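Local coordinates for endoglucanase, family GH5 (PDB 6GL2), which probably cleaves internal linkages of glucan chains, acting as a marine bacterial glycoside hydrolase dedicated to hemicellulose, at residues 62-67 against 100-105; 76-81 against 127-132. One frame throughout, in Å; residues are numbered along the deposited sequence.

Contact 1: 62-67 against 100-105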
ATOM      1  N   LEU A  62      -7.926   0.066   6.391  1.00  7.66           N
ATOM      2  CA  LEU A  62      -7.650  -1.195   5.789  1.00  7.42           C
ATOM      3  C   LEU A  62      -6.982  -0.991   4.452  1.00  6.38           C
ATOM      4  O   LEU A  62      -7.521  -0.346   3.562  1.00  8.13           O
ATOM      5  CB  LEU A  62      -8.913  -2.011   5.560  1.00  8.15           C
ATOM      6  CG  LEU A  62      -8.709  -3.415   4.952  1.00  7.43           C
ATOM      7  CD1 LEU A  62      -8.042  -4.335   5.920  1.00 10.36           C
ATOM      8  CD2 LEU A  62     -10.012  -3.979   4.389  1.00  9.79           C
ATOM      9  N   ARG A  63      -5.782  -1.571   4.265  1.00  7.54           N
ATOM     10  CA  ARG A  63      -5.215  -1.632   2.927  1.00  6.77           C
ATOM     11  C   ARG A  63      -5.574  -3.059   2.359  1.00  7.34           C
ATOM     12  O   ARG A  63      -5.393  -4.062   3.049  1.00  7.78           O
ATOM     13  CB  ARG A  63      -3.693  -1.398   2.890  1.00  7.36           C
ATOM     14  CG  ARG A  63      -3.080  -1.458   1.487  1.00  7.62           C
ATOM     15  CD  ARG A  63      -1.767  -0.738   1.456  1.00  7.89           C
ATOM     16  NE  ARG A  63      -1.037  -0.791   0.180  1.00  7.92           N
ATOM     17  CZ  ARG A  63      -0.106  -1.711  -0.119  1.00  7.10           C
ATOM     18  NH1 ARG A  63       0.153  -2.696   0.649  1.00  8.44           N
ATOM     19  NH2 ARG A  63       0.618  -1.527  -1.207  1.00  7.74           N
ATOM     20  N   LEU A  64      -6.200  -3.015   1.200  1.00  7.28           N
ATOM     21  CA  LEU A  64      -6.783  -4.163   0.511  1.00  7.13           C
ATOM     22  C   LEU A  64      -6.008  -4.346  -0.781  1.00  7.01           C
ATOM     23  O   LEU A  64      -6.403  -3.908  -1.877  1.00  7.30           O
ATOM     24  CB  LEU A  64      -8.290  -3.845   0.239  1.00  7.56           C
ATOM     25  CG  LEU A  64      -9.069  -4.895  -0.521  1.00  9.04           C
ATOM     26  CD1 LEU A  64      -8.844  -6.273   0.100  1.00 11.06           C
ATOM     27  CD2 LEU A  64     -10.564  -4.457  -0.530  1.00  9.14           C
ATOM     28  N   PRO A  65      -4.843  -5.028  -0.654  1.00  6.97           N
ATOM     29  CA  PRO A  65      -4.056  -5.214  -1.889  1.00  7.70           C
ATOM     30  C   PRO A  65      -4.708  -6.292  -2.783  1.00  6.85           C
ATOM     31  O   PRO A  65      -5.263  -7.259  -2.318  1.00  8.15           O
ATOM     32  CB  PRO A  65      -2.740  -5.714  -1.282  1.00  7.70           C
ATOM     33  CG  PRO A  65      -3.086  -6.370  -0.002  1.00  7.54           C
ATOM     34  CD  PRO A  65      -4.208  -5.570   0.504  1.00  6.68           C
ATOM     35  N   VAL A  66      -4.705  -5.970  -4.074  1.00  6.57           N
ATOM     36  CA  VAL A  66      -5.392  -6.896  -4.989  1.00  6.68           C
ATOM     37  C   VAL A  66      -4.459  -7.111  -6.159  1.00  6.88           C
ATOM     38  O   VAL A  66      -3.934  -6.192  -6.799  1.00  8.04           O
ATOM     39  CB  VAL A  66      -6.695  -6.253  -5.556  1.00  6.92           C
ATOM     40  CG1 VAL A  66      -7.389  -7.196  -6.534  1.00  7.80           C
ATOM     41  CG2 VAL A  66      -7.671  -5.892  -4.419  1.00  8.11           C
ATOM     42  N   THR A  67      -4.299  -8.371  -6.514  1.00  7.58           N
ATOM     43  CA  THR A  67      -3.585  -8.819  -7.738  1.00  8.16           C
ATOM     44  C   THR A  67      -4.664  -9.126  -8.766  1.00  7.47           C
ATOM     45  O   THR A  67      -5.615  -9.858  -8.478  1.00  8.61           O
ATOM     46  CB  THR A  67      -2.656 -10.004  -7.460  1.00  9.92           C
ATOM     47  OG1 THR A  67      -1.598  -9.558  -6.606  1.00  9.88           O
ATOM     48  CG2 THR A  67      -2.094 -10.602  -8.792  1.00 11.65           C
ATOM     49  N   MET A 100     -14.064   2.488   8.469  1.00  9.49           N
ATOM     50  CA  MET A 100     -12.661   2.561   8.071  1.00  9.46           C
ATOM     51  C   MET A 100     -12.494   3.185   6.697  1.00  8.91           C
ATOM     52  O   MET A 100     -13.383   3.178   5.860  1.00 10.34           O
ATOM     53  CB  MET A 100     -12.058   1.158   8.051  1.00  9.40           C
ATOM     54  CG  MET A 100     -12.141   0.430   9.390  1.00 10.16           C
ATOM     55  SD  MET A 100     -11.602  -1.287   9.250  1.00 12.15           S
ATOM     56  CE  MET A 100      -9.809  -1.030   9.335  1.00 12.26           C
ATOM     57  N   TYR A 101     -11.282   3.688   6.491  1.00  8.49           N
ATOM     58  CA  TYR A 101     -10.778   3.996   5.170  1.00  7.98           C
ATOM     59  C   TYR A 101     -10.372   2.644   4.508  1.00  8.19           C
ATOM     60  O   TYR A 101      -9.944   1.750   5.252  1.00  8.33           O
ATOM     61  CB  TYR A 101      -9.540   4.898   5.226  1.00  9.11           C
ATOM     62  CG  TYR A 101      -9.877   6.335   5.648  1.00  9.94           C
ATOM     63  CD1 TYR A 101      -9.968   6.665   6.972  1.00 10.14           C
ATOM     64  CD2 TYR A 101     -10.156   7.251   4.721  1.00 10.30           C
ATOM     65  CE1 TYR A 101     -10.363   7.984   7.381  1.00 10.62           C
ATOM     66  CE2 TYR A 101     -10.494   8.608   5.076  1.00 12.20           C
ATOM     67  CZ  TYR A 101     -10.637   8.879   6.382  1.00 12.21           C
ATOM     68  OH  TYR A 101     -11.015  10.161   6.763  1.00 13.92           O
ATOM     69  N   VAL A 102     -10.409   2.636   3.194  0.60  8.03           N
ATOM     70  CA  VAL A 102     -10.027   1.388   2.475  0.60  7.86           C
ATOM     71  C   VAL A 102      -9.192   1.878   1.320  0.60  7.35           C
ATOM     72  O   VAL A 102      -9.579   2.744   0.522  0.60  8.38           O
ATOM     73  CB  VAL A 102     -11.238   0.606   1.932  0.60  7.95           C
ATOM     74  CG1 VAL A 102     -10.742  -0.478   0.998  0.60  8.77           C
ATOM     75  CG2 VAL A 102     -11.972   0.007   3.102  0.60  8.53           C
ATOM     76  N   ILE A 103      -8.037   1.199   1.111  1.00  7.30           N
ATOM     77  CA  ILE A 103      -7.185   1.467  -0.048  1.00  7.16           C
ATOM     78  C   ILE A 103      -7.267   0.204  -0.950  1.00  7.45           C
ATOM     79  O   ILE A 103      -6.931  -0.891  -0.511  1.00  8.40           O
ATOM     80  CB  ILE A 103      -5.722   1.679   0.408  1.00  8.25           C
ATOM     81  CG1 ILE A 103      -5.534   2.871   1.329  1.00  8.64           C
ATOM     82  CG2 ILE A 103      -4.815   1.776  -0.806  1.00  8.21           C
ATOM     83  CD1 ILE A 103      -4.305   2.727   2.236  1.00  9.89           C
ATOM     84  N   ILE A 104      -7.581   0.441  -2.208  1.00  7.18           N
ATOM     85  CA  ILE A 104      -7.535  -0.690  -3.194  1.00  7.28           C
ATOM     86  C   ILE A 104      -6.409  -0.345  -4.176  1.00  7.96           C
ATOM     87  O   ILE A 104      -6.307   0.795  -4.637  1.00  8.61           O
ATOM     88  CB  ILE A 104      -8.862  -0.748  -3.985  1.00  9.94           C
ATOM     89  CG1 ILE A 104     -10.002  -1.191  -3.009  1.00 10.77           C
ATOM     90  CG2 ILE A 104      -8.729  -1.735  -5.156  1.00 12.45           C
ATOM     91  CD1 ILE A 104     -11.399  -1.060  -3.665  1.00 12.69           C
ATOM     92  N   ASN A 105      -5.573  -1.348  -4.517  1.00  7.63           N
ATOM     93  CA  ASN A 105      -4.431  -1.124  -5.404  1.00  8.07           C
ATOM     94  C   ASN A 105      -4.397  -2.131  -6.508  1.00  8.24           C
ATOM     95  O   ASN A 105      -5.285  -2.942  -6.700  1.00  8.14           O
ATOM     96  CB  ASN A 105      -3.100  -1.109  -4.579  1.00  8.60           C
ATOM     97  CG  ASN A 105      -2.611  -2.453  -4.163  1.00  8.07           C
ATOM     98  OD1 ASN A 105      -3.233  -3.469  -4.494  1.00  8.15           O
ATOM     99  ND2 ASN A 105      -1.429  -2.513  -3.523  1.00  9.18           N
TER

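Contact 2: 76-81 against 127-132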
ATOM      1  N   PRO A  76      -7.857  -5.926 -26.875  1.00 21.97           N
ATOM      2  CA  PRO A  76      -7.498  -4.603 -26.349  1.00 22.32           C
ATOM      3  C   PRO A  76      -8.409  -4.168 -25.192  1.00 20.27           C
ATOM      4  O   PRO A  76      -8.144  -3.127 -24.607  1.00 21.47           O
ATOM      5  CB  PRO A  76      -7.760  -3.689 -27.556  0.50 21.24           C
ATOM      6  CG  PRO A  76      -8.892  -4.363 -28.240  0.50 20.56           C
ATOM      7  CD  PRO A  76      -8.558  -5.815 -28.184  0.50 20.22           C
ATOM      8  N   ASP A  77      -9.478  -4.924 -24.869  1.00 22.19           N
ATOM      9  CA  ASP A  77     -10.385  -4.503 -23.840  1.00 20.57           C
ATOM     10  C   ASP A  77      -9.856  -4.869 -22.428  1.00 15.98           C
ATOM     11  O   ASP A  77     -10.151  -4.113 -21.540  1.00 15.69           O
ATOM     12  CB  ASP A  77     -11.772  -5.108 -23.942  1.00 23.41           C
ATOM     13  CG  ASP A  77     -12.650  -4.491 -25.062  0.50 23.44           C
ATOM     14  OD1 ASP A  77     -12.156  -3.698 -25.839  0.50 26.57           O
ATOM     15  OD2 ASP A  77     -13.844  -4.834 -25.113  0.50 25.74           O
ATOM     16  N   TYR A  78      -9.101  -5.946 -22.284  1.00 13.66           N
ATOM     17  CA  TYR A  78      -8.539  -6.349 -20.956  1.00 13.13           C
ATOM     18  C   TYR A  78      -9.679  -6.376 -19.932  1.00 13.23           C
ATOM     19  O   TYR A  78      -9.558  -5.757 -18.860  1.00 11.75           O
ATOM     20  CB  TYR A  78      -7.428  -5.433 -20.555  1.00 12.94           C
ATOM     21  CG  TYR A  78      -6.235  -5.466 -21.484  1.00 14.78           C
ATOM     22  CD1 TYR A  78      -5.400  -6.589 -21.530  1.00 15.41           C
ATOM     23  CD2 TYR A  78      -5.907  -4.346 -22.262  1.00 17.25           C
ATOM     24  CE1 TYR A  78      -4.282  -6.603 -22.367  1.00 18.53           C
ATOM     25  CE2 TYR A  78      -4.795  -4.357 -23.108  1.00 20.19           C
ATOM     26  CZ  TYR A  78      -4.008  -5.483 -23.133  1.00 19.57           C
ATOM     27  OH  TYR A  78      -2.900  -5.497 -23.949  1.00 24.46           O
ATOM     28  N   LEU A  79     -10.790  -7.030 -20.242  1.00 12.31           N
ATOM     29  CA  LEU A  79     -11.938  -7.051 -19.362  1.00 10.43           C
ATOM     30  C   LEU A  79     -11.595  -7.698 -18.003  1.00 10.87           C
ATOM     31  O   LEU A  79     -11.072  -8.831 -17.975  1.00 10.96           O
ATOM     32  CB  LEU A  79     -13.059  -7.880 -20.060  1.00 12.27           C
ATOM     33  CG  LEU A  79     -14.344  -8.045 -19.270  1.00 13.12           C
ATOM     34  CD1 LEU A  79     -15.040  -6.804 -18.835  1.00 14.68           C
ATOM     35  CD2 LEU A  79     -15.294  -8.945 -20.049  1.00 15.71           C
ATOM     36  N   ILE A  80     -11.935  -7.058 -16.942  1.00 10.77           N
ATOM     37  CA  ILE A  80     -11.781  -7.648 -15.623  1.00  9.01           C
ATOM     38  C   ILE A  80     -13.004  -8.490 -15.326  1.00 10.58           C
ATOM     39  O   ILE A  80     -14.164  -7.988 -15.479  1.00 10.86           O
ATOM     40  CB  ILE A  80     -11.620  -6.544 -14.530  1.00  8.86           C
ATOM     41  CG1 ILE A  80     -10.420  -5.613 -14.807  1.00  9.89           C
ATOM     42  CG2 ILE A  80     -11.474  -7.213 -13.160  1.00 10.85           C
ATOM     43  CD1 ILE A  80     -10.301  -4.448 -13.822  1.00 10.14           C
ATOM     44  N   GLU A  81     -12.838  -9.694 -14.827  0.50  9.90           N
ATOM     45  CA  GLU A  81     -13.966 -10.528 -14.491  0.50  9.99           C
ATOM     46  C   GLU A  81     -14.842  -9.867 -13.449  0.50 10.32           C
ATOM     47  O   GLU A  81     -14.365  -9.446 -12.406  0.50 10.10           O
ATOM     48  CB  GLU A  81     -13.463 -11.905 -14.020  0.50 10.48           C
ATOM     49  CG  GLU A  81     -12.650 -12.700 -15.048  0.50 11.61           C
ATOM     50  CD  GLU A  81     -12.065 -13.989 -14.464  0.50 14.82           C
ATOM     51  OE1 GLU A  81     -12.168 -14.220 -13.255  0.50 17.25           O
ATOM     52  OE2 GLU A  81     -11.475 -14.783 -15.224  0.50 17.63           O
ATOM     53  N   LEU A 127      -2.864  -0.693 -18.716  1.00 12.08           N
ATOM     54  CA  LEU A 127      -3.126   0.009 -17.457  1.00 12.95           C
ATOM     55  C   LEU A 127      -4.275   0.966 -17.533  1.00 12.13           C
ATOM     56  O   LEU A 127      -5.068   1.078 -16.657  1.00 11.52           O
ATOM     57  CB  LEU A 127      -1.888   0.764 -16.961  1.00 15.85           C
ATOM     58  CG  LEU A 127      -0.943   0.138 -16.018  1.00 16.71           C
ATOM     59  CD1 LEU A 127       0.101   1.220 -15.666  1.00 16.23           C
ATOM     60  CD2 LEU A 127      -1.717  -0.274 -14.740  1.00 15.31           C
ATOM     61  N   SER A 128      -4.353   1.682 -18.661  1.00 11.71           N
ATOM     62  CA  SER A 128      -5.439   2.627 -18.840  1.00 11.65           C
ATOM     63  C   SER A 128      -6.787   1.886 -18.812  1.00 10.65           C
ATOM     64  O   SER A 128      -7.722   2.335 -18.132  1.00 11.85           O
ATOM     65  CB  SER A 128      -5.281   3.316 -20.213  1.00 12.64           C
ATOM     66  OG  SER A 128      -6.273   4.297 -20.340  1.00 14.51           O
ATOM     67  N   LYS A 129      -6.878   0.757 -19.490  1.00 10.39           N
ATOM     68  CA  LYS A 129      -8.111  -0.033 -19.590  0.80 10.52           C
ATOM     69  C   LYS A 129      -8.448  -0.604 -18.189  1.00 11.07           C
ATOM     70  O   LYS A 129      -9.612  -0.616 -17.729  1.00 11.12           O
ATOM     71  CB  LYS A 129      -7.988  -1.182 -20.548  0.80 11.98           C
ATOM     72  CG  LYS A 129      -8.068  -0.801 -22.019  0.80 15.94           C
ATOM     73  CD  LYS A 129      -9.330  -0.073 -22.348  0.80 19.16           C
ATOM     74  CE  LYS A 129      -9.378   0.294 -23.832  0.80 23.74           C
ATOM     75  NZ  LYS A 129     -10.537   1.168 -24.177  0.80 25.01           N
ATOM     76  N   VAL A 130      -7.452  -1.140 -17.459  1.00 10.45           N
ATOM     77  CA  VAL A 130      -7.681  -1.774 -16.166  1.00 10.15           C
ATOM     78  C   VAL A 130      -8.095  -0.711 -15.179  1.00  9.12           C
ATOM     79  O   VAL A 130      -9.073  -0.936 -14.461  1.00  9.36           O
ATOM     80  CB  VAL A 130      -6.434  -2.569 -15.743  1.00  9.72           C
ATOM     81  CG1 VAL A 130      -6.535  -3.029 -14.259  1.00 10.72           C
ATOM     82  CG2 VAL A 130      -6.295  -3.789 -16.667  1.00 11.13           C
ATOM     83  N   TRP A 131      -7.398   0.418 -15.023  1.00  9.15           N
ATOM     84  CA  TRP A 131      -7.771   1.435 -14.106  1.00  8.91           C
ATOM     85  C   TRP A 131      -9.129   2.027 -14.431  1.00  9.40           C
ATOM     86  O   TRP A 131      -9.887   2.417 -13.529  1.00  9.17           O
ATOM     87  CB  TRP A 131      -6.690   2.522 -13.809  1.00  8.93           C
ATOM     88  CG  TRP A 131      -5.925   2.187 -12.583  1.00  9.03           C
ATOM     89  CD1 TRP A 131      -4.573   1.843 -12.482  1.00  9.14           C
ATOM     90  CD2 TRP A 131      -6.468   2.070 -11.266  1.00  8.62           C
ATOM     91  NE1 TRP A 131      -4.264   1.542 -11.186  1.00  8.52           N
ATOM     92  CE2 TRP A 131      -5.385   1.670 -10.389  1.00  8.63           C
ATOM     93  CE3 TRP A 131      -7.722   2.306 -10.717  1.00  8.76           C
ATOM     94  CZ2 TRP A 131      -5.592   1.398  -9.061  1.00  8.27           C
ATOM     95  CZ3 TRP A 131      -7.897   2.067  -9.394  1.00  8.54           C
ATOM     96  CH2 TRP A 131      -6.856   1.642  -8.537  1.00  8.52           C
ATOM     97  N   THR A 132      -9.442   2.212 -15.723  1.00  9.66           N
ATOM     98  CA  THR A 132     -10.769   2.684 -16.033  1.00 10.02           C
ATOM     99  C   THR A 132     -11.864   1.775 -15.434  1.00  9.37           C
ATOM    100  O   THR A 132     -12.820   2.276 -14.890  1.00  9.05           O
ATOM    101  CB  THR A 132     -10.933   2.843 -17.549  1.00 10.95           C
ATOM    102  OG1 THR A 132     -10.035   3.872 -18.001  1.00 11.22           O
ATOM    103  CG2 THR A 132     -12.371   3.292 -17.920  1.00 11.60           C
TER
HETATM  104  O   HOH W   1     -12.237  -1.056 -24.050  0.81 24.99           O

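Contact 1: 62-67 against 100-105
Leu-62 is held through both its N and its O by the neighbouring strand: N donates to Tyr-101 O over 2.9 Å, and O accepts from Ile-103 N at 2.9 Å. Leu-64 N bonds to Ile-103 O at 2.8 Å, completing a parallel ladder whose short strand axes diverge by 19°. Beyond the last bridge a side chain takes over: Asn-105 OD1 accepts from Val-66 N (2.9 Å), the donor tilted out of the amide plane. Asn-105 chi1 of 77° sets CG between its own N and carbonyl carbon, swinging the amide back toward the partner strand. Its ND2 comes to 3.2 Å from Arg-63 NH2, over one guanidinium face and with the planes 82° apart; as two donors they do not bond, but Glu-148 OE2 takes a salt bridge from Arg-63 NH2 and a hydrogen bond from Asn-105 ND2. Arg-63, extended from CG to NE, also reaches Glu-275 and Asn-26. A leucine replacing Asn-105 would probably leave Val-66 N without its acceptor and Glu-148 with one donor fewer. On the sheet face away from Arg-63 and Ile-103, Leu-62, Leu-64, Val-102 and Ile-104 form an apolar layer, Leu-64 CD2 lying 4.1 Å from Ile-104 CG1 with the two side chains alongside each other. Helix 82-96 packs on it through Ile-91 and Ala-95. Strand 61-64, that helix and strand 101-105 make a beta-alpha-beta unit of the TIM barrel; Glu-275 is probably the nucleophile, as in other GH5 enzymes, and Asn-151 begins the Asn-Glu-Pro motif carrying the acid/base, so Arg-63 and Asn-105 probably line the active-site end.

Contact 2: 76-81 against 127-132
Apolar packing joins the loop to the helix through Ile-80 and Val-130, whose side chains cross at about a right angle. Ile-80 CD1 lies 4.0 Å from Val-130 CG1 and 3.8 Å from Val-130 O, so the methyl rests against both the valine branch and the helix backbone. Ile-80 chi1 of -58° turns CG1 away from its own carbonyl carbon, and the extended chi2 carries CD1 on to the helix. The other valine branch, CG2, meets Tyr-78 CB at 4.4 Å. Tyr-78 also presents its ring edge to Lys-129: CD2 stands 4.2 Å from Lys-129 CB, which lies near the ring plane. The contacts of the lysine with the loop carbonyls are made by its aliphatic part, Lys-129 CG approaching Pro-76 O to 3.5 Å and Lys-129 CB lying 3.8 Å from Asp-77 O. A bend at chi2 (-57°) leads the chain past Pro-76 O. Polar contact across the segments runs through water: in the conformer described, one of two for this lysine, Lys-129 NZ donates to a water at 2.8 Å, and the same water gives a weak bond to Asp-77 OD1. No direct hydrogen bond spans the two segments, but Gln-133, just beyond 127-132 on helix 117-137, binds Tyr-78 O and Ile-80 N. Thus Val-130 and Ile-80 form the buried side of the contact, while on the exposed side the opposite charges of Asp-77 and Lys-129 are not in contact and are at most loosely linked by a water, an attraction solvent is likely to weaken.

In the fold
From the N terminus the chain runs through strand 61-64, the first half of contact 1, and on into the loop carrying 76-81. Helix 82-96 then returns it to strand 101-105, where contact 1 closes a beta-alpha-beta crossover. The chain next enters helix 117-137, and contact 2 closes a second loop back to 76-81. The segments alternate, so the two closures cross. Contact 1 lies in the barrel wall, close to the centre of the chain, whereas contact 2 lies farther out, between a loop and a surrounding helix. Their centres are about 19 Å apart, yet Trp-131 of helix 117-137 packs against Ile-104, joining them directly.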